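Local coordinates for acetylserotonin O-methyltransferase (Homo sapiens, PDB 4A6D), which catalyses the transfer of a methyl group from S-adenosylmethionine to N-acetylserotonin, giving melatonin in the final step of its synthesis, at residues A[153-156]-A[157-160]; A[103-106]-A[107-111]; A[267-270]-A[271-275]. One frame throughout, in Å; residues are numbered along the deposited sequence.

Contact 1. Residues A[153-156]-A[157-160]; sequences RLQF and MQAL. With SAM (S-adenosylmethionine), chain D.
Phe156 and Leu160 meet one turn apart on helix 150-161, an alpha-helix of the class I methyltransferase domain that borders the S-adenosylmethionine pocket. Four successive i+4 backbone bonds satisfy the carbonyls of residues 153 to 156. Met157 N reaches Arg153 O at 3.0 Å, and Gln158 N approaches Leu154 O at 2.8 Å, almost in line with the carbonyl. Ala159 N and Leu160 N take Gln155 O and Phe156 O in turn, the last bond being nearly straight at 166°. Leu160 O, on the last turn of the helix, accepts from the NH1 of Arg252, a residue that binds the cofactor.

With CG trans to the backbone N (chi1 -177°), the Phe156 ring swings along the helix and over the Leu160 branch. Leu160 CD1 sits above the centre of one ring face, 3.6 Å from the Phe156 centroid, in a CH-pi contact. The ring has aromatic company outside the helix turn, meeting Tyr147 and standing edge-to-face with Tyr108. Cut back to an alanine here, the side chain would probably no longer cover Leu160 CD1, and a gap would open beside the sulfonium end of the cofactor.

On the flank turned from the cofactor, Leu154 CG rests against the Gln158 amide, 3.8 Å from Gln158 CD, the two side chains slanting across each other. Gln158 OE1 is also near Leu154 O, but two acceptors cannot bond. Arg153 and Met157 run side by side, and the arginine's NH1 is paired with Glu150 OE1 in a salt bridge. The second methyl of Leu160 carries the contact to the ligand: Leu160 CD2 lies 3.6 Å from the sulfonium SD of S-adenosylmethionine.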
# COMPACT_ATOMS: atom_id res chain seq x y z
N ARG A 153 -15.36 0.12 18.08
CA ARG A 153 -16.37 -0.91 17.82
C ARG A 153 -17.42 -0.36 16.84
O ARG A 153 -17.81 -1.07 15.92
CB ARG A 153 -17.02 -1.37 19.11
CG ARG A 153 -17.99 -2.54 18.91
CD ARG A 153 -18.92 -2.69 20.08
NE ARG A 153 -18.19 -2.89 21.34
CZ ARG A 153 -18.11 -1.98 22.30
NH1 ARG A 153 -18.69 -0.80 22.17
NH2 ARG A 153 -17.44 -2.25 23.41
N LEU A 154 -17.85 0.93 17.02
CA LEU A 154 -18.77 1.61 16.10
C LEU A 154 -18.15 1.66 14.70
O LEU A 154 -18.83 1.29 13.73
CB LEU A 154 -19.15 3.03 16.59
CG LEU A 154 -20.09 3.86 15.68
CD1 LEU A 154 -21.41 3.12 15.38
CD2 LEU A 154 -20.38 5.20 16.29
N GLN A 155 -16.86 2.04 14.59
CA GLN A 155 -16.14 2.10 13.31
C GLN A 155 -16.07 0.72 12.63
O GLN A 155 -16.39 0.63 11.45
CB GLN A 155 -14.76 2.80 13.44
CG GLN A 155 -13.79 2.62 12.25
CD GLN A 155 -14.03 3.53 11.05
OE1 GLN A 155 -13.20 4.40 10.74
NE2 GLN A 155 -15.10 3.29 10.29
N PHE A 156 -15.70 -0.34 13.38
CA PHE A 156 -15.64 -1.71 12.84
C PHE A 156 -17.01 -2.09 12.25
O PHE A 156 -17.10 -2.55 11.10
CB PHE A 156 -15.21 -2.72 13.93
CG PHE A 156 -15.06 -4.14 13.43
CD1 PHE A 156 -13.89 -4.56 12.81
CD2 PHE A 156 -16.10 -5.06 13.57
CE1 PHE A 156 -13.75 -5.87 12.33
CE2 PHE A 156 -15.98 -6.38 13.09
CZ PHE A 156 -14.80 -6.78 12.48
N MET A 157 -18.08 -1.87 13.04
CA MET A 157 -19.47 -2.17 12.71
C MET A 157 -19.98 -1.40 11.50
O MET A 157 -20.69 -1.98 10.67
CB MET A 157 -20.36 -1.89 13.91
CG MET A 157 -20.29 -2.97 14.96
SD MET A 157 -21.29 -2.57 16.41
CE MET A 157 -22.95 -2.58 15.68
N GLN A 158 -19.59 -0.11 11.38
CA GLN A 158 -19.98 0.75 10.27
C GLN A 158 -19.24 0.27 9.02
O GLN A 158 -19.81 0.28 7.93
CB GLN A 158 -19.59 2.21 10.54
CG GLN A 158 -20.41 2.97 11.59
CD GLN A 158 -19.71 4.28 11.92
OE1 GLN A 158 -18.51 4.33 12.22
NE2 GLN A 158 -20.44 5.39 11.86
N ALA A 159 -17.97 -0.15 9.19
CA ALA A 159 -17.09 -0.60 8.11
C ALA A 159 -17.61 -1.86 7.47
O ALA A 159 -17.79 -1.90 6.25
CB ALA A 159 -15.66 -0.81 8.63
N LEU A 160 -17.91 -2.86 8.29
CA LEU A 160 -18.41 -4.16 7.83
C LEU A 160 -19.77 -4.19 7.12
O LEU A 160 -19.93 -4.98 6.19
CB LEU A 160 -18.24 -5.26 8.88
CG LEU A 160 -16.83 -5.92 8.84
CD1 LEU A 160 -15.75 -5.03 9.45
CD2 LEU A 160 -16.82 -7.25 9.50
N SAM D . -21.67 -10.99 9.71
CA SAM D . -21.18 -9.60 9.67
C SAM D . -20.71 -9.06 8.30
O SAM D . -20.28 -9.86 7.49
OXT SAM D . -20.74 -7.83 7.97
CB SAM D . -20.13 -9.47 10.74
CG SAM D . -18.84 -10.24 10.44
SD SAM D . -17.64 -9.88 11.78
CE SAM D . -16.15 -10.40 11.02
C5' SAM D . -17.79 -11.32 12.88
C4' SAM D . -18.98 -11.01 13.80
O4' SAM D . -19.01 -12.08 14.73
C3' SAM D . -18.78 -9.68 14.63
O3' SAM D . -19.93 -8.82 14.54
C2' SAM D . -18.48 -10.22 16.07
O2' SAM D . -18.86 -9.41 17.18
C1' SAM D . -19.29 -11.53 16.05
N9 SAM D . -18.83 -12.50 17.07
C8 SAM D . -17.51 -12.85 17.34
N7 SAM D . -17.48 -13.74 18.30
C5 SAM D . -18.77 -13.97 18.75
C6 SAM D . -19.37 -14.77 19.74
N6 SAM D . -18.58 -15.61 20.47
N1 SAM D . -20.74 -14.78 19.88
C2 SAM D . -21.52 -13.96 19.16
N3 SAM D . -20.97 -13.18 18.22
C4 SAM D . -19.66 -13.19 17.94

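Contact 2. Residues A[103-106]-A[107-111]; sequences CSML and KYMGR. With SO4 (sulfate ion), chain F.
Met105 and Met109 face each other across the first turns of helix 103-117, where the backbone is regular alpha-helix before a wider pi-type turn at 109-111. Lys107 N bonds to Cys103 O at 3.0 Å, and Met109 N to Met105 O at 2.8 Å. Between them Tyr108 N approaches Ser104 O from above the carbonyl plane, and Gly110 N closes the series on Leu106 O. At the start of the helix, Glu162 accepts from the backbone N of Met105 and, weakly, from that of Ser104.

The two methionines slant across one another. Met105 is modelled in two conformers. In the one described here it folds back at chi2 (60°), carrying its methyl over the next turn, so that Met105 CE packs 3.7 Å from Met109 CG and as close to Met109 CE; it brushes the Tyr108 ring, 4.3 Å from Tyr108 CD2. The other may differ.

Lys107 and Arg111 share a sulfate on another side of the helix. The extended lysine chain delivers Lys107 NZ to sulfate O1 at 3.2 Å, with a weaker bond to O4. Arg111 NH1 adds two weak bonds, to O1 and O2, and the anion lies at the edge of the guanidinium in its plane. Lys107 CB covers one face of that guanidinium, 3.7 Å above its plane, while Arg111 NH2 makes a salt bridge with Glu30. Two cationic side chains one turn apart thus embrace a single anion, probably taken from the crystallisation liquor. Elsewhere Leu106 and Met109 pack on helix 7-31 and on Ala16 of the second subunit, whereas Tyr108 approaches the substrate-binding Gln306: the helix joins the dimer interface to the active-site side, in keeping with the intertwined homodimers of this O-methyltransferase family.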
# COMPACT_ATOMS: atom_id res chain seq x y z
N CYS A 103 -16.73 4.19 2.34
CA CYS A 103 -16.03 5.13 3.23
C CYS A 103 -15.46 4.56 4.50
O CYS A 103 -14.25 4.68 4.73
CB CYS A 103 -16.93 6.31 3.56
SG CYS A 103 -16.88 7.64 2.35
N SER A 104 -16.35 4.06 5.38
CA SER A 104 -16.02 3.52 6.71
C SER A 104 -15.07 2.34 6.68
O SER A 104 -14.25 2.23 7.59
CB SER A 104 -17.29 3.27 7.52
OG SER A 104 -17.91 4.52 7.79
N MET A 105 -15.16 1.49 5.64
CA MET A 105 -14.27 0.35 5.47
C MET A 105 -12.88 0.86 5.07
O MET A 105 -11.89 0.38 5.63
CB MET A 105 -14.82 -0.65 4.42
CG MET A 105 -13.99 -1.92 4.29
SD MET A 105 -13.88 -2.86 5.83
CE MET A 105 -12.35 -3.70 5.61
N LEU A 106 -12.82 1.84 4.15
CA LEU A 106 -11.58 2.46 3.69
C LEU A 106 -10.83 3.13 4.83
O LEU A 106 -9.67 2.81 5.05
CB LEU A 106 -11.85 3.40 2.53
CG LEU A 106 -12.37 2.75 1.25
CD1 LEU A 106 -12.57 3.77 0.18
CD2 LEU A 106 -11.42 1.67 0.76
N LYS A 107 -11.54 3.92 5.65
CA LYS A 107 -11.01 4.55 6.85
C LYS A 107 -10.53 3.46 7.83
O LYS A 107 -9.47 3.62 8.41
CB LYS A 107 -12.09 5.41 7.52
CG LYS A 107 -12.43 6.70 6.79
CD LYS A 107 -13.70 7.28 7.38
CE LYS A 107 -13.99 8.66 6.88
NZ LYS A 107 -15.13 9.26 7.61
N TYR A 108 -11.27 2.34 7.97
CA TYR A 108 -10.86 1.25 8.87
C TYR A 108 -9.59 0.56 8.37
O TYR A 108 -8.71 0.28 9.19
CB TYR A 108 -12.00 0.23 9.09
CG TYR A 108 -11.61 -0.94 9.97
CD1 TYR A 108 -11.70 -0.86 11.36
CD2 TYR A 108 -11.13 -2.12 9.41
CE1 TYR A 108 -11.35 -1.94 12.17
CE2 TYR A 108 -10.77 -3.21 10.21
CZ TYR A 108 -10.88 -3.11 11.59
OH TYR A 108 -10.50 -4.18 12.38
N MET A 109 -9.51 0.23 7.05
CA MET A 109 -8.33 -0.38 6.41
C MET A 109 -7.09 0.54 6.65
O MET A 109 -6.00 0.07 6.99
CB MET A 109 -8.54 -0.55 4.89
CG MET A 109 -9.49 -1.65 4.50
SD MET A 109 -9.33 -2.01 2.73
CE MET A 109 -10.80 -2.65 2.40
N GLY A 110 -7.32 1.84 6.52
CA GLY A 110 -6.30 2.86 6.71
C GLY A 110 -5.78 2.97 8.12
O GLY A 110 -4.57 3.06 8.32
N ARG A 111 -6.68 2.94 9.10
CA ARG A 111 -6.38 3.07 10.53
C ARG A 111 -5.91 1.79 11.23
O ARG A 111 -5.10 1.88 12.14
CB ARG A 111 -7.58 3.70 11.29
CG ARG A 111 -7.85 5.17 10.91
CD ARG A 111 -9.28 5.64 11.19
NE ARG A 111 -9.57 6.89 10.48
CZ ARG A 111 -10.77 7.45 10.38
NH1 ARG A 111 -11.83 6.87 10.94
NH2 ARG A 111 -10.94 8.58 9.71
S SO4 F . -15.32 8.31 11.32
O1 SO4 F . -14.29 9.17 10.71
O2 SO4 F . -14.75 7.63 12.49
O3 SO4 F . -16.45 9.13 11.73
O4 SO4 F . -15.78 7.29 10.35

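Contact 3. Residues A[267-270]-A[271-275]; sequences ERIY and HTCKP. With ZN (zinc ion), chain B.
A zinc site with its two protein ligands four residues apart, an i, i+4 pair on one helical face, is formed by Glu267 and His271 at the end of helix 259-272. This helix belongs to a beta-alpha-beta unit of the methyltransferase domain, between strands 247-251 and 278-283. Glu267 OE1 binds zinc at 2.2 Å and His271 NE2 binds it at 2.1 Å, with a water also in the coordination sphere. The carboxylate bends back at chi2 (-77°) to run alongside the imidazole, and the two planes are only 6° apart. Binding is through one oxygen, since Glu267 OE2 stays 3.6 Å from the zinc.

His271 N bonds to Glu267 O at 3.0 Å and nearly straight, so backbone and metal tie the same two residues together. Tyr270 turns an edge toward the face of the His271 ring in a T-shaped pair, with Tyr270 CD2 over the ring centre; beyond this contact the tyrosine ring also has Lys345 as a cation-pi partner.

The last turn is held more loosely. Thr272 OG1 donates to Arg268 O at 2.6 Å, adding to a weak bond from Thr272 N to the same oxygen, and Cys273 N reaches Ile269 O at 2.9 Å. The guanidinium of Arg268 is engaged elsewhere, bonding to the carbonyls of Phe237 and Asp240. The carboxylate of Glu267 probably offsets part of the zinc charge, while His271 NE2, giving its lone pair to the metal, is likely to carry no proton, with ring and carboxylate held nearly parallel.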
# COMPACT_ATOMS: atom_id res chain seq x y z
N GLU A 267 -20.80 -27.66 14.98
CA GLU A 267 -21.37 -28.76 15.75
C GLU A 267 -22.57 -28.29 16.59
O GLU A 267 -23.63 -28.93 16.56
CB GLU A 267 -20.29 -29.42 16.65
CG GLU A 267 -19.36 -30.39 15.92
CD GLU A 267 -19.88 -31.78 15.58
OE1 GLU A 267 -21.09 -32.05 15.76
OE2 GLU A 267 -19.05 -32.61 15.15
N ARG A 268 -22.44 -27.14 17.26
CA ARG A 268 -23.49 -26.52 18.08
C ARG A 268 -24.71 -26.16 17.22
O ARG A 268 -25.83 -26.46 17.62
CB ARG A 268 -22.93 -25.29 18.81
CG ARG A 268 -21.86 -25.68 19.83
CD ARG A 268 -21.53 -24.64 20.89
NE ARG A 268 -22.41 -23.48 20.83
CZ ARG A 268 -23.43 -23.26 21.65
NH1 ARG A 268 -23.65 -24.06 22.68
NH2 ARG A 268 -24.20 -22.21 21.47
N ILE A 269 -24.46 -25.58 16.01
CA ILE A 269 -25.49 -25.20 15.03
C ILE A 269 -26.17 -26.45 14.53
O ILE A 269 -27.40 -26.49 14.51
CB ILE A 269 -24.88 -24.40 13.85
CG1 ILE A 269 -24.23 -23.08 14.34
CG2 ILE A 269 -25.93 -24.18 12.73
CD1 ILE A 269 -23.47 -22.32 13.18
N TYR A 270 -25.40 -27.48 14.15
CA TYR A 270 -25.97 -28.73 13.67
C TYR A 270 -26.98 -29.33 14.69
O TYR A 270 -28.12 -29.61 14.31
CB TYR A 270 -24.88 -29.75 13.32
CG TYR A 270 -25.47 -31.04 12.78
CD1 TYR A 270 -25.83 -31.15 11.44
CD2 TYR A 270 -25.67 -32.14 13.61
CE1 TYR A 270 -26.41 -32.31 10.96
CE2 TYR A 270 -26.24 -33.31 13.13
CZ TYR A 270 -26.62 -33.40 11.81
OH TYR A 270 -27.10 -34.58 11.31
N HIS A 271 -26.56 -29.51 15.95
CA HIS A 271 -27.36 -30.04 17.03
C HIS A 271 -28.53 -29.16 17.42
O HIS A 271 -29.49 -29.66 17.98
CB HIS A 271 -26.50 -30.48 18.22
CG HIS A 271 -25.62 -31.64 17.87
ND1 HIS A 271 -26.15 -32.92 17.66
CD2 HIS A 271 -24.29 -31.68 17.64
CE1 HIS A 271 -25.12 -33.69 17.36
NE2 HIS A 271 -23.98 -33.00 17.33
N THR A 272 -28.51 -27.87 17.03
CA THR A 272 -29.61 -26.94 17.22
C THR A 272 -30.62 -27.06 16.03
O THR A 272 -31.81 -26.83 16.23
CB THR A 272 -29.08 -25.51 17.45
OG1 THR A 272 -28.13 -25.54 18.52
CG2 THR A 272 -30.17 -24.53 17.81
N CYS A 273 -30.14 -27.42 14.82
CA CYS A 273 -30.98 -27.57 13.63
C CYS A 273 -31.94 -28.75 13.75
O CYS A 273 -31.70 -29.71 14.47
CB CYS A 273 -30.16 -27.66 12.34
SG CYS A 273 -29.52 -26.07 11.73
N LYS A 274 -33.00 -28.69 12.95
CA LYS A 274 -34.00 -29.73 12.86
C LYS A 274 -33.95 -30.24 11.42
O LYS A 274 -33.33 -29.57 10.60
CB LYS A 274 -35.40 -29.19 13.27
CG LYS A 274 -35.93 -28.14 12.30
CD LYS A 274 -37.43 -27.84 12.45
CE LYS A 274 -37.72 -26.41 12.03
NZ LYS A 274 -36.48 -25.59 11.72
N PRO A 275 -34.55 -31.41 11.09
CA PRO A 275 -34.54 -31.90 9.70
C PRO A 275 -35.03 -30.83 8.73
O PRO A 275 -36.01 -30.15 9.03
CB PRO A 275 -35.53 -33.07 9.74
CG PRO A 275 -35.45 -33.55 11.08
CD PRO A 275 -35.28 -32.35 11.96
ZN ZN B . -22.17 -33.76 16.51
O HOH W 1 -22.81 -35.72 17.31

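How the contacts relate
Contact 2 comes first along the chain, on helix 103-117, followed by contact 1 on helix 150-161 and contact 3 at the end of helix 259-272. Contacts 1 and 2 are neighbours, their centres 9 Å apart, and the two helices touch directly: Gln155 and Ala159 pack on Ser104, and Phe156 meets Tyr108. Together they lead from the dimer-facing helices to the cofactor. Contact 3 stands apart, its centre about 30 Å from that of contact 1 and about 36 Å from that of contact 2. It shares the methyltransferase domain with contact 1, but its zinc lies on a remote part of the Rossmann-like fold, away from the methyl-donor centre.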